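Local atomic coordinates of cellulose-binding protein (Saccharophagus degradans, PDB entry 2YHG), a protein that probably binds polysaccharide and, through a nucleoside hydrolase-like domain, may hydrolyse glycosidic bonds, though its substrate is uncertain. Residues L51-A54 against N55-L59; Q316-M319 against D320-I323. All coordinates share one frame; numbering follows the deposited sequence. Where two conformers were deposited one is given.

Contact 1 of 2, residues L51-A54 against N55-L59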
ATOM      1  N   LEU A  51     -10.798   3.342   2.813  1.00  7.57           N
ATOM      2  CA  LEU A  51     -11.926   2.771   3.556  1.00  7.99           C
ATOM      3  C   LEU A  51     -12.713   1.753   2.751  1.00  8.29           C
ATOM      4  O   LEU A  51     -13.086   0.719   3.294  1.00  9.03           O
ATOM      5  CB  LEU A  51     -12.799   3.867   4.133  1.00  8.86           C
ATOM      6  CG  LEU A  51     -12.128   4.676   5.253  1.00  8.79           C
ATOM      7  CD1 LEU A  51     -13.038   5.851   5.585  1.00 13.16           C
ATOM      8  CD2 LEU A  51     -11.866   3.849   6.456  1.00 14.70           C
ATOM      9  N   VAL A  52     -12.964   2.012   1.482  1.00  8.16           N
ATOM     10  CA  VAL A  52     -13.712   1.028   0.680  1.00  8.51           C
ATOM     11  C   VAL A  52     -12.848  -0.158   0.267  1.00  8.50           C
ATOM     12  O   VAL A  52     -13.376  -1.158  -0.213  1.00  8.99           O
ATOM     13  CB  VAL A  52     -14.459   1.653  -0.515  1.00  8.82           C
ATOM     14  CG1 VAL A  52     -15.447   2.710  -0.051  1.00 10.08           C
ATOM     15  CG2 VAL A  52     -13.506   2.174  -1.595  1.00  9.75           C
ATOM     16  N   MET A  53     -11.543  -0.058   0.495  1.00  8.50           N
ATOM     17  CA  MET A  53     -10.581  -1.159   0.349  1.00  8.73           C
ATOM     18  C   MET A  53     -10.256  -1.828   1.692  1.00  9.25           C
ATOM     19  O   MET A  53      -9.427  -2.734   1.715  1.00  9.68           O
ATOM     20  CB  MET A  53      -9.252  -0.635  -0.302  1.00  8.87           C
ATOM     21  CG  MET A  53      -9.431  -0.155  -1.746  1.00  9.26           C
ATOM     22  SD  MET A  53      -7.916   0.427  -2.502  1.00 10.25           S
ATOM     23  CE  MET A  53      -7.080  -1.129  -2.776  1.00 11.12           C
ATOM     24  N   ALA A  54     -10.859  -1.382   2.782  1.00  8.85           N
ATOM     25  CA  ALA A  54     -10.326  -1.720   4.107  1.00  9.75           C
ATOM     26  C   ALA A  54     -10.466  -3.194   4.466  1.00  9.24           C
ATOM     27  O   ALA A  54      -9.774  -3.695   5.332  1.00 10.75           O
ATOM     28  CB  ALA A  54     -10.933  -0.842   5.191  1.00 10.72           C
ATOM     29  N   ASN A  55     -11.382  -3.904   3.818  1.00  9.72           N
ATOM     30  CA  ASN A  55     -11.497  -5.340   4.020  1.00 10.23           C
ATOM     31  C   ASN A  55     -10.222  -6.101   3.624  1.00 10.40           C
ATOM     32  O   ASN A  55     -10.035  -7.244   4.041  1.00 11.63           O
ATOM     33  CB  ASN A  55     -12.669  -5.904   3.200  1.00 10.50           C
ATOM     34  CG  ASN A  55     -12.371  -5.876   1.717  1.00 10.96           C
ATOM     35  OD1 ASN A  55     -12.207  -4.791   1.145  1.00 11.26           O
ATOM     36  ND2 ASN A  55     -12.259  -7.052   1.091  1.00 13.04           N
ATOM     37  N   GLU A  56      -9.360  -5.494   2.815  1.00  9.87           N
ATOM     38  CA  GLU A  56      -8.142  -6.133   2.333  1.00  9.93           C
ATOM     39  C   GLU A  56      -6.953  -5.934   3.259  1.00  9.78           C
ATOM     40  O   GLU A  56      -5.889  -6.492   2.963  1.00 10.39           O
ATOM     41  CB  GLU A  56      -7.744  -5.568   0.942  1.00 10.75           C
ATOM     42  CG  GLU A  56      -8.834  -5.643  -0.103  1.00 11.66           C
ATOM     43  CD  GLU A  56      -9.278  -7.044  -0.488  1.00 12.47           C
ATOM     44  OE1 GLU A  56      -8.540  -8.042  -0.233  1.00 15.69           O
ATOM     45  OE2 GLU A  56     -10.319  -7.132  -1.195  1.00 13.96           O
ATOM     46  N   TYR A  57      -7.128  -5.184   4.340  1.00  9.16           N
ATOM     47  CA  TYR A  57      -6.047  -4.755   5.224  1.00  9.23           C
ATOM     48  C   TYR A  57      -6.416  -5.066   6.663  1.00  9.48           C
ATOM     49  O   TYR A  57      -7.606  -5.214   6.977  1.00 11.27           O
ATOM     50  CB  TYR A  57      -5.862  -3.219   5.153  1.00 10.09           C
ATOM     51  CG  TYR A  57      -5.462  -2.703   3.794  1.00  8.55           C
ATOM     52  CD1 TYR A  57      -6.366  -2.594   2.768  1.00  8.69           C
ATOM     53  CD2 TYR A  57      -4.154  -2.327   3.542  1.00  9.29           C
ATOM     54  CE1 TYR A  57      -6.014  -2.078   1.550  1.00  8.07           C
ATOM     55  CE2 TYR A  57      -3.786  -1.785   2.321  1.00  8.66           C
ATOM     56  CZ  TYR A  57      -4.714  -1.647   1.326  1.00  7.49           C
ATOM     57  OH  TYR A  57      -4.424  -1.095   0.106  1.00  8.07           O
ATOM     58  N   ASP A  58      -5.430  -4.968   7.543  1.00  9.84           N
ATOM     59  CA  ASP A  58      -5.653  -4.725   8.948  1.00  9.64           C
ATOM     60  C   ASP A  58      -5.211  -3.307   9.259  1.00  9.01           C
ATOM     61  O   ASP A  58      -4.041  -3.047   9.595  1.00 10.09           O
ATOM     62  CB  ASP A  58      -4.940  -5.750   9.811  1.00 11.32           C
ATOM     63  CG  ASP A  58      -5.731  -7.058   9.887  1.00 13.24           C
ATOM     64  OD1 ASP A  58      -6.957  -7.016  10.132  1.00 14.86           O
ATOM     65  OD2 ASP A  58      -5.136  -8.135   9.683  1.00 15.53           O
ATOM     66  N   LEU A  59      -6.141  -2.381   9.086  1.00  9.07           N
ATOM     67  CA  LEU A  59      -5.865  -0.979   9.387  0.50  9.27           C
ATOM     68  C   LEU A  59      -5.842  -0.830  10.911  1.00  9.98           C
ATOM     69  O   LEU A  59      -6.804  -1.186  11.573  1.00 12.77           O
ATOM     70  CB  LEU A  59      -6.918  -0.098   8.695  0.50 10.14           C
ATOM     71  CG  LEU A  59      -6.907   1.428   8.826  0.50  8.30           C
ATOM     72  CD1 LEU A  59      -5.641   2.030   8.326  0.50  9.17           C
ATOM     73  CD2 LEU A  59      -8.108   2.026   8.125  0.50 10.78           C
TER

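Contact 2 of 2, residues Q316-M319 against D320-I323. With ZN (zinc ion), chain I.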
ATOM      1  N   GLN A 316     -13.868   1.792  -8.690  1.00  8.89           N
ATOM      2  CA  GLN A 316     -15.219   1.893  -9.278  1.00  9.14           C
ATOM      3  C   GLN A 316     -16.141   0.834  -8.688  1.00  9.40           C
ATOM      4  O   GLN A 316     -17.266   1.141  -8.255  1.00 10.07           O
ATOM      5  CB  GLN A 316     -15.138   1.815 -10.784  1.00 10.09           C
ATOM      6  CG  GLN A 316     -16.491   1.803 -11.455  1.00 10.39           C
ATOM      7  CD  GLN A 316     -16.465   1.584 -12.946  1.00 11.61           C
ATOM      8  OE1 GLN A 316     -15.449   1.739 -13.614  1.00 12.51           O
ATOM      9  NE2 GLN A 316     -17.624   1.224 -13.492  1.00 13.08           N
ATOM     10  N   ALA A 317     -15.713  -0.428  -8.698  1.00  9.24           N
ATOM     11  CA  ALA A 317     -16.538  -1.509  -8.173  1.00  9.67           C
ATOM     12  C   ALA A 317     -16.791  -1.337  -6.703  1.00  9.67           C
ATOM     13  O   ALA A 317     -17.911  -1.581  -6.241  1.00 10.30           O
ATOM     14  CB  ALA A 317     -15.883  -2.855  -8.445  1.00 10.57           C
ATOM     15  N   ARG A 318     -15.778  -0.905  -5.939  1.00  9.00           N
ATOM     16  CA  ARG A 318     -15.976  -0.764  -4.500  1.00  9.65           C
ATOM     17  C   ARG A 318     -16.950   0.361  -4.139  1.00  9.49           C
ATOM     18  O   ARG A 318     -17.654   0.254  -3.140  1.00 10.08           O
ATOM     19  CB  ARG A 318     -14.630  -0.611  -3.802  1.00  9.51           C
ATOM     20  CG  ARG A 318     -13.794  -1.856  -3.853  1.00  8.99           C
ATOM     21  CD  ARG A 318     -12.377  -1.606  -3.389  1.00  9.19           C
ATOM     22  NE  ARG A 318     -11.547  -2.804  -3.418  1.00  9.91           N
ATOM     23  CZ  ARG A 318     -11.582  -3.770  -2.526  1.00  9.45           C
ATOM     24  NH1 ARG A 318     -12.279  -3.648  -1.414  1.00  9.61           N
ATOM     25  NH2 ARG A 318     -10.866  -4.857  -2.746  1.00 10.91           N
ATOM     26  N   MET A 319     -16.996   1.416  -4.933  1.00  9.23           N
ATOM     27  CA  MET A 319     -18.013   2.429  -4.723  1.00  9.38           C
ATOM     28  C   MET A 319     -19.408   1.932  -5.089  1.00 10.34           C
ATOM     29  O   MET A 319     -20.398   2.398  -4.519  1.00 11.60           O
ATOM     30  CB  MET A 319     -17.685   3.709  -5.465  1.00  9.83           C
ATOM     31  CG  MET A 319     -16.444   4.419  -4.927  1.00 10.13           C
ATOM     32  SD  MET A 319     -16.471   4.801  -3.160  1.00 10.44           S
ATOM     33  CE  MET A 319     -17.867   5.893  -3.100  1.00 11.93           C
ATOM     34  N   ASP A 320     -19.504   0.949  -5.980  1.00 10.15           N
ATOM     35  CA  ASP A 320     -20.749   0.211  -6.170  1.00 10.62           C
ATOM     36  C   ASP A 320     -21.102  -0.604  -4.953  1.00 11.53           C
ATOM     37  O   ASP A 320     -22.270  -0.613  -4.549  1.00 12.56           O
ATOM     38  CB  ASP A 320     -20.661  -0.660  -7.415  1.00 12.02           C
ATOM     39  CG  ASP A 320     -20.469   0.145  -8.687  1.00 12.34           C
ATOM     40  OD1 ASP A 320     -20.730   1.391  -8.677  1.00 14.84           O
ATOM     41  OD2 ASP A 320     -20.070  -0.468  -9.712  1.00 13.65           O
ATOM     42  N   TRP A 321     -20.132  -1.294  -4.366  1.00 10.72           N
ATOM     43  CA  TRP A 321     -20.382  -1.996  -3.125  1.00 11.53           C
ATOM     44  C   TRP A 321     -21.018  -1.066  -2.100  1.00 11.29           C
ATOM     45  O   TRP A 321     -21.907  -1.459  -1.351  1.00 13.68           O
ATOM     46  CB  TRP A 321     -19.116  -2.595  -2.531  1.00 10.96           C
ATOM     47  CG  TRP A 321     -18.412  -3.619  -3.311  1.00 10.41           C
ATOM     48  CD1 TRP A 321     -18.679  -4.062  -4.568  1.00 11.13           C
ATOM     49  CD2 TRP A 321     -17.214  -4.265  -2.907  1.00 10.13           C
ATOM     50  NE1 TRP A 321     -17.725  -4.951  -4.967  1.00 11.16           N
ATOM     51  CE2 TRP A 321     -16.811  -5.104  -3.966  1.00 11.00           C
ATOM     52  CE3 TRP A 321     -16.464  -4.234  -1.744  1.00 10.43           C
ATOM     53  CZ2 TRP A 321     -15.686  -5.935  -3.885  1.00 12.08           C
ATOM     54  CZ3 TRP A 321     -15.344  -5.063  -1.654  1.00 11.25           C
ATOM     55  CH2 TRP A 321     -14.973  -5.890  -2.709  1.00 11.24           C
ATOM     56  N   ALA A 322     -20.501   0.161  -2.019  1.00 11.84           N
ATOM     57  CA  ALA A 322     -20.934   1.113  -1.013  1.00 11.76           C
ATOM     58  C   ALA A 322     -22.409   1.488  -1.133  1.00 12.45           C
ATOM     59  O   ALA A 322     -23.026   1.821  -0.131  1.00 14.53           O
ATOM     60  CB  ALA A 322     -20.071   2.374  -1.086  1.00 12.18           C
ATOM     61  N   ILE A 323     -22.943   1.456  -2.351  1.00 12.60           N
ATOM     62  CA  ILE A 323     -24.321   1.884  -2.567  1.00 13.01           C
ATOM     63  C   ILE A 323     -25.318   0.781  -2.918  1.00 14.09           C
ATOM     64  O   ILE A 323     -26.501   1.055  -2.998  1.00 18.10           O
ATOM     65  CB  ILE A 323     -24.404   3.025  -3.597  1.00 14.21           C
ATOM     66  CG1 ILE A 323     -24.048   2.560  -4.993  1.00 15.08           C
ATOM     67  CG2 ILE A 323     -23.575   4.239  -3.148  1.00 15.41           C
ATOM     68  CD1 ILE A 323     -24.356   3.574  -6.048  1.00 17.37           C
TER
HETATM   69 ZN    ZN I1941     -20.574   2.866 -10.107  0.60 10.82          ZN
HETATM   70  O   HOH W   1     -19.952   1.407 -11.508  1.00 15.35           O
HETATM   71  O   HOH W   2     -18.620   3.239  -9.487  1.00 11.49           O
HETATM   72  O   HOH W   3     -20.411   4.164 -11.705  1.00 16.35           O

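Contact 1 of 2, residues L51-A54 against N55-L59
Met53 O is the acceptor round which this turn closes. Ala54 N, bonded to Leu51 O, opens the turn; Glu56 N then donates to Met53 O at 3.0 Å along a nearly straight N-H line (164°), and Tyr57 N donates to Ala54 O at 3.2 Å. These bonds all span i to i+3, a worked example of how an alpha-helix tightens to 3-10 before the chain enters a strand.

The aromatic contact uses the same carbonyl. Tyr57 brings the edge of its ring to Met53 O, with CD1 3.2 Å from that oxygen and the oxygen near the ring plane. Met53 meets the ring obliquely: its CB lies 4.0 Å from Tyr57 CE1, and the bend at chi3 (74°) turns the methyl CE back to within 3.9 Å of Tyr57 OH. That hydroxyl is hydrogen-bonded to the carbonyl of Phe248, which fixes the far end of the ring. Elsewhere, Leu51 CD2 just touches Leu59 CD2 at 4.5 Å.

Among the polar side chains, Asn55 ND2 makes a weak bond to Glu56 OE2 (3.0 Å). With Asn55 CG between its backbone N and carbonyl carbon (chi1 70°), Asn55 OD1 turns back to 3.5 Å from Met53 O and meets Arg318, the stronger polar partner of both Asn55 and Glu56.

In the fold, the turn is the helix-to-strand link of a beta-alpha-beta unit of the nucleoside hydrolase-like domain, formed by strand 30-35, helix 42-52 and strand 58-64 in the parallel sheet. Leu51 packs on helix 77-93 and, with Leu59, on Leu106 of helix 103-108, while Val52 and Met53 touch helix 308-323.

Contact 2 of 2, residues Q316-M319 against D320-I323
Asp320 couples an ordinary helical turn to a metal: its OD1 binds the zinc ion at 2.1 Å, while its other oxygen, OD2, takes a hydrogen bond of 2.6 Å from a zinc-bound water. That same water accepts a bond from Gln316 NE2, one turn earlier, at 3.1 Å. A second zinc-bound water donates to the backbone Gln316 O, at 2.8 Å, an oxygen that also accepts the helical bond from Asp320 N. The carboxylate is thus gripped directly through one oxygen and by way of water through the other, which should restrain its rotation.

Away from the metal, Arg318 and Trp321 run side by side and point the same way. Arg318 CG sits over the six-membered ring in a CH-pi contact, 4.1 Å from its centroid and 8° off the normal. Extended from CG to NE, the arginine brings Arg318 NH1 within 3.4 Å of Trp321 CZ3, with Trp321 CH2 over one face of the guanidinium; the two planes are 55° apart, far from a parallel stack. Trp321 N donates to Ala317 O. Trp321 NE1 bonds to the carbonyl of Asn331 and the ring stacks with His332, tying the zinc-bearing helix to two calcium ligands. Arg318 NE is held by a salt bridge to Asp314.

Asp320 and His227 are the two protein residues at a zinc site where three waters fill other positions, and the helix supplies a second shell through Gln316. The metal's positive charge would be expected to draw electron density from OD1 and to polarise the bound waters toward donating.

Arg318 is the bridge between the two contacts, whose centres lie 14 Å apart. From helix 308-323 it reaches into the turn of contact 1, where Arg318 NH1 lies 2.8 Å from Asn55 OD1 in a probable hydrogen bond and also bonds to Val52 O, while Arg318 NH2 makes a salt bridge of 2.8 Å with Glu56 OE2. Nearby, Val52 CG1 packs against Met319 SD at 3.9 Å. The zinc ion belongs to contact 2 alone, about 11 Å from the nearest side-chain atom of Val52. A bound buffer molecule, probably from the crystallisation liquor, lies, between nearest atoms, about 3 Å from the Arg318 side chain and about 4 Å from that of Glu56.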